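Unsaturated glucuronyl hydrolase (Streptococcus agalactiae, PDB 2ZZR) hydrolyses unsaturated glycosaminoglycan disaccharides from chondroitin, hyaluronan and heparin, releasing the 4,5-unsaturated uronic acid from its glycosidic partner. Local coordinates at residues L101-N106 with G116-P121; G251-P256 with T307-C312; I269-M274 with C312-M317. All coordinates share one frame; numbering follows the deposited sequence.

Contact 1. Residues L101-N106 with G116-P121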
ATOM      1  N   LEU A 101      -0.850  17.073  12.158  1.00 18.66           N
ATOM      2  CA  LEU A 101      -1.635  17.438  13.330  1.00 19.07           C
ATOM      3  C   LEU A 101      -2.500  18.666  13.040  1.00 19.24           C
ATOM      4  O   LEU A 101      -3.679  18.701  13.401  1.00 19.18           O
ATOM      5  CB  LEU A 101      -0.726  17.680  14.542  1.00 19.23           C
ATOM      6  CG  LEU A 101      -1.387  17.954  15.903  1.00 19.16           C
ATOM      7  CD1 LEU A 101      -2.570  17.030  16.215  1.00 20.03           C
ATOM      8  CD2 LEU A 101      -0.345  17.871  17.010  1.00 19.77           C
ATOM      9  N   ASN A 102      -1.917  19.665  12.381  1.00 19.90           N
ATOM     10  CA  ASN A 102      -2.684  20.839  11.955  1.00 20.36           C
ATOM     11  C   ASN A 102      -3.837  20.463  11.020  1.00 20.21           C
ATOM     12  O   ASN A 102      -4.958  20.969  11.154  1.00 19.99           O
ATOM     13  CB  ASN A 102      -1.781  21.863  11.269  1.00 20.85           C
ATOM     14  CG  ASN A 102      -2.556  23.074  10.765  1.00 22.89           C
ATOM     15  OD1 ASN A 102      -2.912  23.154   9.588  1.00 25.53           O
ATOM     16  ND2 ASN A 102      -2.845  24.003  11.665  1.00 24.62           N
ATOM     17  N   ARG A 103      -3.546  19.566  10.081  1.00 20.01           N
ATOM     18  CA  ARG A 103      -4.521  19.131   9.082  1.00 19.90           C
ATOM     19  C   ARG A 103      -5.754  18.463   9.704  1.00 20.04           C
ATOM     20  O   ARG A 103      -6.887  18.727   9.282  1.00 20.19           O
ATOM     21  CB  ARG A 103      -3.854  18.212   8.052  1.00 19.53           C
ATOM     22  CG  ARG A 103      -4.753  17.868   6.873  1.00 18.90           C
ATOM     23  CD  ARG A 103      -4.014  17.092   5.809  1.00 17.87           C
ATOM     24  NE  ARG A 103      -4.921  16.670   4.742  1.00 16.41           N
ATOM     25  CZ  ARG A 103      -4.560  15.959   3.679  1.00 16.52           C
ATOM     26  NH1 ARG A 103      -3.293  15.585   3.504  1.00 15.50           N
ATOM     27  NH2 ARG A 103      -5.475  15.624   2.777  1.00 16.49           N
ATOM     28  N   ILE A 104      -5.543  17.604  10.702  1.00 20.26           N
ATOM     29  CA  ILE A 104      -6.676  16.950  11.365  1.00 20.55           C
ATOM     30  C   ILE A 104      -7.406  17.893  12.338  1.00 20.99           C
ATOM     31  O   ILE A 104      -8.638  17.895  12.397  1.00 21.18           O
ATOM     32  CB  ILE A 104      -6.305  15.559  12.000  1.00 20.35           C
ATOM     33  CG1 ILE A 104      -7.537  14.873  12.602  1.00 20.44           C
ATOM     34  CG2 ILE A 104      -5.190  15.677  13.040  1.00 20.56           C
ATOM     35  CD1 ILE A 104      -8.578  14.443  11.587  1.00 22.08           C
ATOM     36  N   ASN A 105      -6.643  18.705  13.069  1.00 21.44           N
ATOM     37  CA  ASN A 105      -7.226  19.690  13.980  1.00 21.97           C
ATOM     38  C   ASN A 105      -8.218  20.595  13.261  1.00 22.07           C
ATOM     39  O   ASN A 105      -9.288  20.907  13.791  1.00 22.40           O
ATOM     40  CB  ASN A 105      -6.129  20.519  14.656  1.00 21.88           C
ATOM     41  CG  ASN A 105      -5.533  19.822  15.864  1.00 23.04           C
ATOM     42  OD1 ASN A 105      -6.085  18.840  16.364  1.00 24.51           O
ATOM     43  ND2 ASN A 105      -4.410  20.340  16.355  1.00 23.16           N
ATOM     44  N   ASN A 106      -7.860  20.976  12.040  1.00 22.11           N
ATOM     45  CA  ASN A 106      -8.669  21.868  11.221  1.00 22.45           C
ATOM     46  C   ASN A 106      -9.511  21.160  10.165  1.00 22.23           C
ATOM     47  O   ASN A 106     -10.160  21.816   9.344  1.00 22.41           O
ATOM     48  CB  ASN A 106      -7.768  22.915  10.579  1.00 22.63           C
ATOM     49  CG  ASN A 106      -7.251  23.913  11.583  1.00 24.10           C
ATOM     50  OD1 ASN A 106      -8.025  24.674  12.166  1.00 25.72           O
ATOM     51  ND2 ASN A 106      -5.942  23.907  11.810  1.00 25.03           N
ATOM     52  N   GLY A 116      -5.497   6.490   6.808  1.00 14.05           N
ATOM     53  CA  GLY A 116      -4.394   5.580   7.104  1.00 13.50           C
ATOM     54  C   GLY A 116      -3.176   5.836   6.237  1.00 13.05           C
ATOM     55  O   GLY A 116      -2.063   5.950   6.748  1.00 12.83           O
ATOM     56  N   PHE A 117      -3.371   5.938   4.924  1.00 12.46           N
ATOM     57  CA  PHE A 117      -2.271   6.301   4.024  1.00 12.88           C
ATOM     58  C   PHE A 117      -1.597   7.598   4.471  1.00 12.81           C
ATOM     59  O   PHE A 117      -0.374   7.734   4.381  1.00 13.37           O
ATOM     60  CB  PHE A 117      -2.760   6.488   2.584  1.00 12.86           C
ATOM     61  CG  PHE A 117      -3.021   5.200   1.836  1.00 13.46           C
ATOM     62  CD1 PHE A 117      -4.089   5.115   0.949  1.00 13.78           C
ATOM     63  CD2 PHE A 117      -2.188   4.095   1.984  1.00 13.19           C
ATOM     64  CE1 PHE A 117      -4.335   3.940   0.235  1.00 12.64           C
ATOM     65  CE2 PHE A 117      -2.425   2.915   1.270  1.00 14.12           C
ATOM     66  CZ  PHE A 117      -3.497   2.843   0.394  1.00 13.27           C
ATOM     67  N   LEU A 118      -2.403   8.549   4.935  1.00 12.93           N
ATOM     68  CA  LEU A 118      -1.895   9.854   5.339  1.00 13.42           C
ATOM     69  C   LEU A 118      -1.181   9.825   6.683  1.00 13.95           C
ATOM     70  O   LEU A 118      -0.074  10.358   6.809  1.00 14.42           O
ATOM     71  CB  LEU A 118      -3.030  10.885   5.364  1.00 13.59           C
ATOM     72  CG  LEU A 118      -3.452  11.409   3.988  1.00 13.62           C
ATOM     73  CD1 LEU A 118      -4.739  12.204   4.089  1.00 13.91           C
ATOM     74  CD2 LEU A 118      -2.345  12.245   3.331  1.00 14.63           C
ATOM     75  N   TYR A 119      -1.808   9.197   7.675  1.00 14.13           N
ATOM     76  CA  TYR A 119      -1.354   9.309   9.065  1.00 14.26           C
ATOM     77  C   TYR A 119      -0.471   8.174   9.557  1.00 14.13           C
ATOM     78  O   TYR A 119       0.326   8.368  10.471  1.00 13.93           O
ATOM     79  CB  TYR A 119      -2.536   9.567  10.003  1.00 14.73           C
ATOM     80  CG  TYR A 119      -3.006  11.000   9.865  1.00 15.06           C
ATOM     81  CD1 TYR A 119      -2.563  11.986  10.746  1.00 16.27           C
ATOM     82  CD2 TYR A 119      -3.838  11.383   8.809  1.00 14.95           C
ATOM     83  CE1 TYR A 119      -2.960  13.309  10.598  1.00 16.98           C
ATOM     84  CE2 TYR A 119      -4.236  12.707   8.650  1.00 15.66           C
ATOM     85  CZ  TYR A 119      -3.795  13.663   9.545  1.00 16.37           C
ATOM     86  OH  TYR A 119      -4.174  14.979   9.391  1.00 16.18           O
ATOM     87  N   THR A 120      -0.606   6.994   8.956  1.00 13.91           N
ATOM     88  CA  THR A 120       0.197   5.840   9.392  1.00 13.50           C
ATOM     89  C   THR A 120       1.715   5.980   9.123  1.00 13.80           C
ATOM     90  O   THR A 120       2.512   5.818  10.058  1.00 13.96           O
ATOM     91  CB  THR A 120      -0.357   4.506   8.838  1.00 13.49           C
ATOM     92  OG1 THR A 120      -1.705   4.330   9.300  1.00 13.26           O
ATOM     93  CG2 THR A 120       0.516   3.330   9.308  1.00 13.05           C
ATOM     94  N   PRO A 121       2.123   6.271   7.866  1.00 14.28           N
ATOM     95  CA  PRO A 121       3.555   6.387   7.566  1.00 14.18           C
ATOM     96  C   PRO A 121       4.186   7.692   8.056  1.00 14.63           C
ATOM     97  O   PRO A 121       5.402   7.841   7.982  1.00 14.36           O
ATOM     98  CB  PRO A 121       3.611   6.325   6.034  1.00 14.33           C
ATOM     99  CG  PRO A 121       2.222   5.930   5.588  1.00 14.83           C
ATOM    100  CD  PRO A 121       1.317   6.448   6.644  1.00 13.98           C
TER
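Tyr119 reaches from helix 115-130 to the last turns of helix 87-105 and meets Ile104 and Arg103 with the hydroxyl end of its ring. The two helices are a roughly antiparallel hairpin of the (alpha/alpha)6 barrel of glycoside hydrolase family 88, an inner helix against an outer one; their segment axes run at 138° and pass 11.8 Å apart, a span bridged by long side chains. With CG anti to its own carbonyl carbon (chi1 -75°), the tyrosine ring extends across the gap and runs obliquely to Ile104, whose CB lies 4.0 Å from Tyr119 CZ. Tyr119 OH also comes to 3.5 Å from Arg103 CB, so the aliphatic root of the arginine, not its charged end, is what the phenol touches. Ile104 N is near the hydroxyl but badly angled for bonding; Tyr119 OH bonds instead to Phe100 O, one turn earlier on helix 87-105. Arg103 is fully extended and crosses Leu118 at about a right angle, its guanidinium plane 55° from the tyrosine ring. The guanidinium is held by Ile108 O at NE, by Ala109 O and Glu67 O at NH2 and by Asn65 OD1 at NH1, an array that should fix its rotation and ties the helix end to the loop that follows and to residues before helix 70-84. The side chain of Leu118 is about 5 Å from that of Asp114, so this end lies close to the probable nucleophile. Leu118 CD1 sits 3.4 Å above the plane of the Arg103 guanidinium, offset toward the rim, while Leu118 CD2 is 3.5 Å from Arg103 NH1.

Contact 2. Residues G251-P256 with T307-C312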
ATOM      1  N   GLY A 251      -4.769  -5.907  -2.109  1.00 12.48           N
ATOM      2  CA  GLY A 251      -5.226  -7.138  -1.471  1.00 12.23           C
ATOM      3  C   GLY A 251      -4.061  -7.933  -0.899  1.00 11.98           C
ATOM      4  O   GLY A 251      -4.101  -8.361   0.261  1.00 12.25           O
ATOM      5  N   ILE A 252      -3.013  -8.100  -1.704  1.00 11.65           N
ATOM      6  CA  ILE A 252      -1.826  -8.872  -1.311  1.00 11.56           C
ATOM      7  C   ILE A 252      -1.176  -8.338  -0.040  1.00 11.63           C
ATOM      8  O   ILE A 252      -0.703  -9.123   0.781  1.00 11.29           O
ATOM      9  CB  ILE A 252      -0.798  -8.984  -2.469  1.00 11.74           C
ATOM     10  CG1 ILE A 252      -1.398  -9.821  -3.604  1.00 12.13           C
ATOM     11  CG2 ILE A 252       0.519  -9.624  -1.999  1.00 12.01           C
ATOM     12  CD1 ILE A 252      -0.682  -9.648  -4.935  1.00 13.41           C
ATOM     13  N   TYR A 253      -1.178  -7.016   0.137  1.00 11.33           N
ATOM     14  CA  TYR A 253      -0.602  -6.430   1.353  1.00 10.99           C
ATOM     15  C   TYR A 253      -1.657  -6.217   2.437  1.00 10.52           C
ATOM     16  O   TYR A 253      -1.412  -6.491   3.608  1.00 10.19           O
ATOM     17  CB  TYR A 253       0.144  -5.134   1.016  1.00 10.81           C
ATOM     18  CG  TYR A 253       1.104  -4.617   2.086  1.00 11.50           C
ATOM     19  CD1 TYR A 253       1.628  -3.327   1.994  1.00 11.68           C
ATOM     20  CD2 TYR A 253       1.483  -5.405   3.181  1.00 11.62           C
ATOM     21  CE1 TYR A 253       2.519  -2.831   2.958  1.00 11.62           C
ATOM     22  CE2 TYR A 253       2.369  -4.914   4.164  1.00 10.96           C
ATOM     23  CZ  TYR A 253       2.879  -3.628   4.038  1.00 10.82           C
ATOM     24  OH  TYR A 253       3.750  -3.128   4.987  1.00 11.50           O
ATOM     25  N   GLY A 254      -2.844  -5.752   2.054  1.00 10.00           N
ATOM     26  CA  GLY A 254      -3.897  -5.497   3.036  1.00 10.11           C
ATOM     27  C   GLY A 254      -4.320  -6.731   3.824  1.00 10.43           C
ATOM     28  O   GLY A 254      -4.651  -6.631   5.008  1.00 10.15           O
ATOM     29  N   ILE A 255      -4.316  -7.891   3.168  1.00 10.27           N
ATOM     30  CA  ILE A 255      -4.733  -9.129   3.831  1.00 10.71           C
ATOM     31  C   ILE A 255      -3.779  -9.528   4.980  1.00 10.26           C
ATOM     32  O   ILE A 255      -4.233  -9.660   6.114  1.00 10.94           O
ATOM     33  CB  ILE A 255      -4.967 -10.305   2.835  1.00 10.62           C
ATOM     34  CG1 ILE A 255      -6.181 -10.016   1.944  1.00 10.96           C
ATOM     35  CG2 ILE A 255      -5.162 -11.620   3.610  1.00 11.44           C
ATOM     36  CD1 ILE A 255      -6.310 -10.956   0.739  1.00 11.23           C
ATOM     37  N   PRO A 256      -2.468  -9.721   4.697  1.00 10.66           N
ATOM     38  CA  PRO A 256      -1.573 -10.069   5.820  1.00 10.54           C
ATOM     39  C   PRO A 256      -1.512  -9.007   6.925  1.00 10.62           C
ATOM     40  O   PRO A 256      -1.395  -9.360   8.106  1.00 10.53           O
ATOM     41  CB  PRO A 256      -0.205 -10.278   5.150  1.00 10.55           C
ATOM     42  CG  PRO A 256      -0.306  -9.593   3.823  1.00 10.79           C
ATOM     43  CD  PRO A 256      -1.749  -9.720   3.411  1.00 10.33           C
ATOM     44  N   THR A 307       4.054  -3.736  -7.890  1.00 13.58           N
ATOM     45  CA  THR A 307       5.044  -4.757  -7.576  1.00 13.25           C
ATOM     46  C   THR A 307       5.728  -4.472  -6.225  1.00 13.00           C
ATOM     47  O   THR A 307       5.901  -5.392  -5.414  1.00 12.88           O
ATOM     48  CB  THR A 307       6.039  -4.935  -8.754  1.00 13.18           C
ATOM     49  OG1 THR A 307       5.313  -5.427  -9.894  1.00 13.74           O
ATOM     50  CG2 THR A 307       7.134  -5.943  -8.410  1.00 13.75           C
ATOM     51  N   ALA A 308       6.069  -3.210  -5.967  1.00 12.46           N
ATOM     52  CA  ALA A 308       6.646  -2.830  -4.672  1.00 12.38           C
ATOM     53  C   ALA A 308       5.705  -3.181  -3.513  1.00 12.37           C
ATOM     54  O   ALA A 308       6.128  -3.755  -2.506  1.00 11.96           O
ATOM     55  CB  ALA A 308       6.983  -1.353  -4.643  1.00 12.64           C
ATOM     56  N   THR A 309       4.427  -2.855  -3.686  1.00 12.17           N
ATOM     57  CA  THR A 309       3.389  -3.137  -2.684  1.00 11.97           C
ATOM     58  C   THR A 309       3.226  -4.647  -2.450  1.00 12.02           C
ATOM     59  O   THR A 309       3.137  -5.099  -1.298  1.00 11.96           O
ATOM     60  CB  THR A 309       2.050  -2.478  -3.108  1.00 12.21           C
ATOM     61  OG1 THR A 309       2.278  -1.077  -3.312  1.00 12.51           O
ATOM     62  CG2 THR A 309       0.976  -2.642  -2.038  1.00 12.16           C
ATOM     63  N   ALA A 310       3.220  -5.422  -3.533  1.00 11.61           N
ATOM     64  CA  ALA A 310       3.124  -6.884  -3.438  1.00 11.86           C
ATOM     65  C   ALA A 310       4.325  -7.502  -2.713  1.00 11.84           C
ATOM     66  O   ALA A 310       4.171  -8.466  -1.952  1.00 11.47           O
ATOM     67  CB  ALA A 310       2.949  -7.513  -4.822  1.00 11.93           C
ATOM     68  N   VAL A 311       5.514  -6.950  -2.946  1.00 11.79           N
ATOM     69  CA  VAL A 311       6.710  -7.426  -2.243  1.00 11.73           C
ATOM     70  C   VAL A 311       6.528  -7.267  -0.729  1.00 11.56           C
ATOM     71  O   VAL A 311       6.778  -8.213   0.025  1.00 11.59           O
ATOM     72  CB  VAL A 311       8.012  -6.746  -2.742  1.00 11.87           C
ATOM     73  CG1 VAL A 311       9.170  -7.016  -1.765  1.00 11.57           C
ATOM     74  CG2 VAL A 311       8.381  -7.254  -4.141  1.00 12.04           C
ATOM     75  N   CYS A 312       6.087  -6.088  -0.289  1.00 11.45           N
ATOM     76  CA  CYS A 312       5.828  -5.844   1.142  1.00 11.37           C
ATOM     77  C   CYS A 312       4.814  -6.838   1.704  1.00 11.44           C
ATOM     78  O   CYS A 312       5.008  -7.376   2.805  1.00 10.94           O
ATOM     79  CB  CYS A 312       5.351  -4.407   1.382  1.00 11.50           C
ATOM     80  SG  CYS A 312       6.598  -3.167   0.987  1.00 12.41           S
TER
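A first torsion of -164° swings CG of Tyr253 anti to its backbone N and lays the ring against helix 304-318, while Cys312 sends SG off beside its own backbone N, anti to the carbonyl carbon, and presents CB to that ring. Cys312 CB stands 3.8 Å from the Tyr253 ring centroid and 18° off the normal, a CH-pi contact over one face, displaced toward the CE1 and CZ rim. The sulfur makes a longer, oblique Cys sulfur-aromatic contact: Cys312 SG is 5.1 Å from the Tyr253 centroid. At the root of the tyrosine, Tyr253 CB meets Thr309 CG2 at 4.0 Å; the OG1 branch of Thr309 turns back to Ser305 O in its own helix. One residue earlier, Ile252 lays CG2 3.8 Å from Ala310 O, with its CD1 beside the alanine methyl. Small residues on helix 304-318 let these two inner helices of the alpha-barrel approach to 7.8 Å between segment axes at 26°, close to parallel. The side chain of Thr309 is about 4 Å from that of Trp250, so this packing lies next to the probable substrate site. Tyr253 OH is hydrogen-bonded to Arg388 of helix 376-390, and Trp397 meets the ring edge-to-face. Across the pair itself no hydrogen bond forms: cohesion comes from apolar, CH-pi and sulfur-aromatic contact, and the one phenol hydroxyl is satisfied by a third helix.

Contact 3. Residues I269-M274 with C312-M317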
ATOM      1  N   ILE A 269      -5.505 -18.198   3.321  1.00 12.72           N
ATOM      2  CA  ILE A 269      -5.993 -18.799   2.074  1.00 12.85           C
ATOM      3  C   ILE A 269      -6.343 -17.715   1.042  1.00 12.73           C
ATOM      4  O   ILE A 269      -5.994 -17.839  -0.141  1.00 12.63           O
ATOM      5  CB  ILE A 269      -7.176 -19.775   2.328  1.00 12.91           C
ATOM      6  CG1 ILE A 269      -6.723 -20.972   3.187  1.00 13.55           C
ATOM      7  CG2 ILE A 269      -7.785 -20.263   1.009  1.00 13.93           C
ATOM      8  CD1 ILE A 269      -5.462 -21.681   2.716  1.00 15.22           C
ATOM      9  N   LEU A 270      -6.988 -16.646   1.499  1.00 12.90           N
ATOM     10  CA  LEU A 270      -7.315 -15.519   0.626  1.00 13.23           C
ATOM     11  C   LEU A 270      -6.044 -14.884   0.057  1.00 13.35           C
ATOM     12  O   LEU A 270      -5.986 -14.547  -1.132  1.00 12.50           O
ATOM     13  CB  LEU A 270      -8.160 -14.489   1.370  1.00 13.90           C
ATOM     14  CG  LEU A 270      -8.964 -13.533   0.482  1.00 15.31           C
ATOM     15  CD1 LEU A 270     -10.028 -14.293  -0.333  1.00 16.14           C
ATOM     16  CD2 LEU A 270      -9.600 -12.458   1.321  1.00 15.80           C
ATOM     17  N   PHE A 271      -5.025 -14.739   0.908  1.00 12.62           N
ATOM     18  CA  PHE A 271      -3.704 -14.292   0.459  1.00 12.80           C
ATOM     19  C   PHE A 271      -3.129 -15.186  -0.626  1.00 13.01           C
ATOM     20  O   PHE A 271      -2.617 -14.695  -1.629  1.00 13.04           O
ATOM     21  CB  PHE A 271      -2.706 -14.225   1.627  1.00 12.81           C
ATOM     22  CG  PHE A 271      -1.264 -14.064   1.186  1.00 12.10           C
ATOM     23  CD1 PHE A 271      -0.703 -12.797   1.043  1.00 13.40           C
ATOM     24  CD2 PHE A 271      -0.466 -15.186   0.921  1.00 12.45           C
ATOM     25  CE1 PHE A 271       0.638 -12.642   0.641  1.00 12.70           C
ATOM     26  CE2 PHE A 271       0.870 -15.046   0.513  1.00 11.82           C
ATOM     27  CZ  PHE A 271       1.420 -13.768   0.373  1.00 12.63           C
ATOM     28  N   LYS A 272      -3.185 -16.499  -0.413  1.00 13.00           N
ATOM     29  CA  LYS A 272      -2.614 -17.439  -1.368  1.00 13.32           C
ATOM     30  C   LYS A 272      -3.305 -17.273  -2.727  1.00 13.55           C
ATOM     31  O   LYS A 272      -2.644 -17.232  -3.764  1.00 13.42           O
ATOM     32  CB  LYS A 272      -2.718 -18.875  -0.834  1.00 13.07           C
ATOM     33  CG  LYS A 272      -1.660 -19.198   0.253  1.00 13.24           C
ATOM     34  CD  LYS A 272      -2.091 -20.331   1.215  1.00 14.04           C
ATOM     35  CE  LYS A 272      -2.223 -21.697   0.538  1.00 15.83           C
ATOM     36  NZ  LYS A 272      -0.946 -22.287   0.054  1.00 14.53           N
ATOM     37  N   GLY A 273      -4.625 -17.130  -2.706  1.00 13.75           N
ATOM     38  CA  GLY A 273      -5.397 -16.934  -3.939  1.00 13.80           C
ATOM     39  C   GLY A 273      -4.970 -15.685  -4.693  1.00 14.02           C
ATOM     40  O   GLY A 273      -4.618 -15.753  -5.880  1.00 14.40           O
ATOM     41  N   MET A 274      -4.982 -14.547  -4.002  1.00 13.79           N
ATOM     42  CA  MET A 274      -4.669 -13.261  -4.640  1.00 13.90           C
ATOM     43  C   MET A 274      -3.218 -13.166  -5.092  1.00 13.74           C
ATOM     44  O   MET A 274      -2.925 -12.611  -6.153  1.00 13.92           O
ATOM     45  CB  MET A 274      -5.012 -12.083  -3.719  1.00 13.49           C
ATOM     46  CG  MET A 274      -6.486 -11.990  -3.336  1.00 13.73           C
ATOM     47  SD  MET A 274      -6.970 -10.355  -2.760  1.00 14.86           S
ATOM     48  CE  MET A 274      -6.959  -9.412  -4.292  1.00 14.73           C
ATOM     49  N   CYS A 312       6.087  -6.088  -0.289  1.00 11.45           N
ATOM     50  CA  CYS A 312       5.828  -5.844   1.142  1.00 11.37           C
ATOM     51  C   CYS A 312       4.814  -6.838   1.704  1.00 11.44           C
ATOM     52  O   CYS A 312       5.008  -7.376   2.805  1.00 10.94           O
ATOM     53  CB  CYS A 312       5.351  -4.407   1.382  1.00 11.50           C
ATOM     54  SG  CYS A 312       6.598  -3.167   0.987  1.00 12.41           S
ATOM     55  N   GLY A 313       3.750  -7.087   0.934  1.00 11.48           N
ATOM     56  CA  GLY A 313       2.691  -8.021   1.340  1.00 11.43           C
ATOM     57  C   GLY A 313       3.187  -9.448   1.498  1.00 11.42           C
ATOM     58  O   GLY A 313       2.854 -10.129   2.471  1.00 11.55           O
ATOM     59  N   ILE A 314       3.977  -9.906   0.538  1.00 10.92           N
ATOM     60  CA  ILE A 314       4.535 -11.257   0.585  1.00 11.10           C
ATOM     61  C   ILE A 314       5.490 -11.366   1.786  1.00 10.81           C
ATOM     62  O   ILE A 314       5.429 -12.331   2.557  1.00 10.79           O
ATOM     63  CB  ILE A 314       5.248 -11.627  -0.744  1.00 11.11           C
ATOM     64  CG1 ILE A 314       4.229 -11.706  -1.895  1.00 11.03           C
ATOM     65  CG2 ILE A 314       5.996 -12.963  -0.611  1.00 11.20           C
ATOM     66  CD1 ILE A 314       4.873 -11.780  -3.273  1.00 11.80           C
ATOM     67  N   HIS A 315       6.350 -10.361   1.952  1.00 10.78           N
ATOM     68  CA  HIS A 315       7.283 -10.334   3.078  1.00 10.84           C
ATOM     69  C   HIS A 315       6.539 -10.445   4.410  1.00 10.99           C
ATOM     70  O   HIS A 315       6.917 -11.238   5.286  1.00 10.39           O
ATOM     71  CB  HIS A 315       8.136  -9.058   3.042  1.00 11.19           C
ATOM     72  CG  HIS A 315       9.144  -8.985   4.148  1.00 11.06           C
ATOM     73  ND1 HIS A 315      10.437  -9.444   4.013  1.00 14.09           N
ATOM     74  CD2 HIS A 315       9.038  -8.518   5.411  1.00  9.20           C
ATOM     75  CE1 HIS A 315      11.085  -9.260   5.152  1.00 11.58           C
ATOM     76  NE2 HIS A 315      10.257  -8.701   6.016  1.00 14.21           N
ATOM     77  N   GLU A 316       5.475  -9.660   4.548  1.00 10.72           N
ATOM     78  CA  GLU A 316       4.647  -9.688   5.753  1.00 11.32           C
ATOM     79  C   GLU A 316       4.003 -11.054   6.020  1.00 11.52           C
ATOM     80  O   GLU A 316       4.116 -11.590   7.125  1.00 11.71           O
ATOM     81  CB  GLU A 316       3.580  -8.587   5.700  1.00 11.26           C
ATOM     82  CG  GLU A 316       2.757  -8.445   6.984  1.00 11.11           C
ATOM     83  CD  GLU A 316       3.613  -8.105   8.208  1.00 12.06           C
ATOM     84  OE1 GLU A 316       3.166  -8.424   9.332  1.00 11.80           O
ATOM     85  OE2 GLU A 316       4.719  -7.522   8.050  1.00 10.25           O
ATOM     86  N   MET A 317       3.333 -11.614   5.013  1.00 11.41           N
ATOM     87  CA  MET A 317       2.639 -12.897   5.183  1.00 11.93           C
ATOM     88  C   MET A 317       3.590 -14.034   5.565  1.00 11.83           C
ATOM     89  O   MET A 317       3.221 -14.926   6.331  1.00 12.08           O
ATOM     90  CB  MET A 317       1.882 -13.279   3.914  1.00 11.86           C
ATOM     91  CG  MET A 317       0.948 -14.489   4.087  1.00 12.75           C
ATOM     92  SD  MET A 317      -0.672 -14.066   4.772  1.00 15.72           S
ATOM     93  CE  MET A 317      -0.345 -14.114   6.528  1.00 15.16           C
TER
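The contact belongs to the wall of the alpha-barrel, where helix 265-280 of the outer layer packs on helix 304-318 of the inner one, and its core is a Met-aromatic pair, Phe271 with Met317. The segment axes run at 146°, roughly antiparallel, and stay 11.7 Å apart, and the Phe271 ring reaches across to the backbone of Gly313 and Ile314. The phenylalanine CG stands anti to the backbone N (chi1 167°), which points the ring at helix 304-318. Met317 lies along one face, the two side chains sliding past each other in opposite directions: Met317 CB is 3.6 Å from Phe271 CZ at the far end of the ring, CG covers the middle, and SD reaches back toward the phenylalanine root. Bends at chi2 and chi3 make the methionine follow the ring before its methyl turns off. Met317 SD is 4.1 Å from the Phe271 centroid, over the face. At the ring edge, near its plane, the CA of Ile314 approaches Phe271 CZ to 4.0 Å, and Gly313, lacking a side chain, offers its carbonyl oxygen obliquely to CE1. Tyr331 of helix 328-346 adds an edge-to-face contact to the same ring, so a third helix joins the cluster. No hydrogen bond links the two segments. The carbon Met317 CG sits almost on the ring normal of Phe271, 9° off it and 3.5 Å from the centroid.

Following the chain from the N terminus, contact 1 comes first and closes a short hairpin, in which a loop of nine residues joins helix 87-105 to helix 115-130. Contacts 2 and 3 come later and cross, their segments alternating along the chain: helix 245-262, then 265-280, are both answered by helix 304-318, so that contact 2 closes a loop of 50 residues and contact 3 one of 37. They share Cys312, their centres are 7 Å apart, and they touch where Tyr253 CD2 meets Gly313 CA at 3.4 Å; together they bind three barrel helices into one block. Contact 1 lies on the opposite side of the chain's centre from contact 3, about 28 Å away between centres.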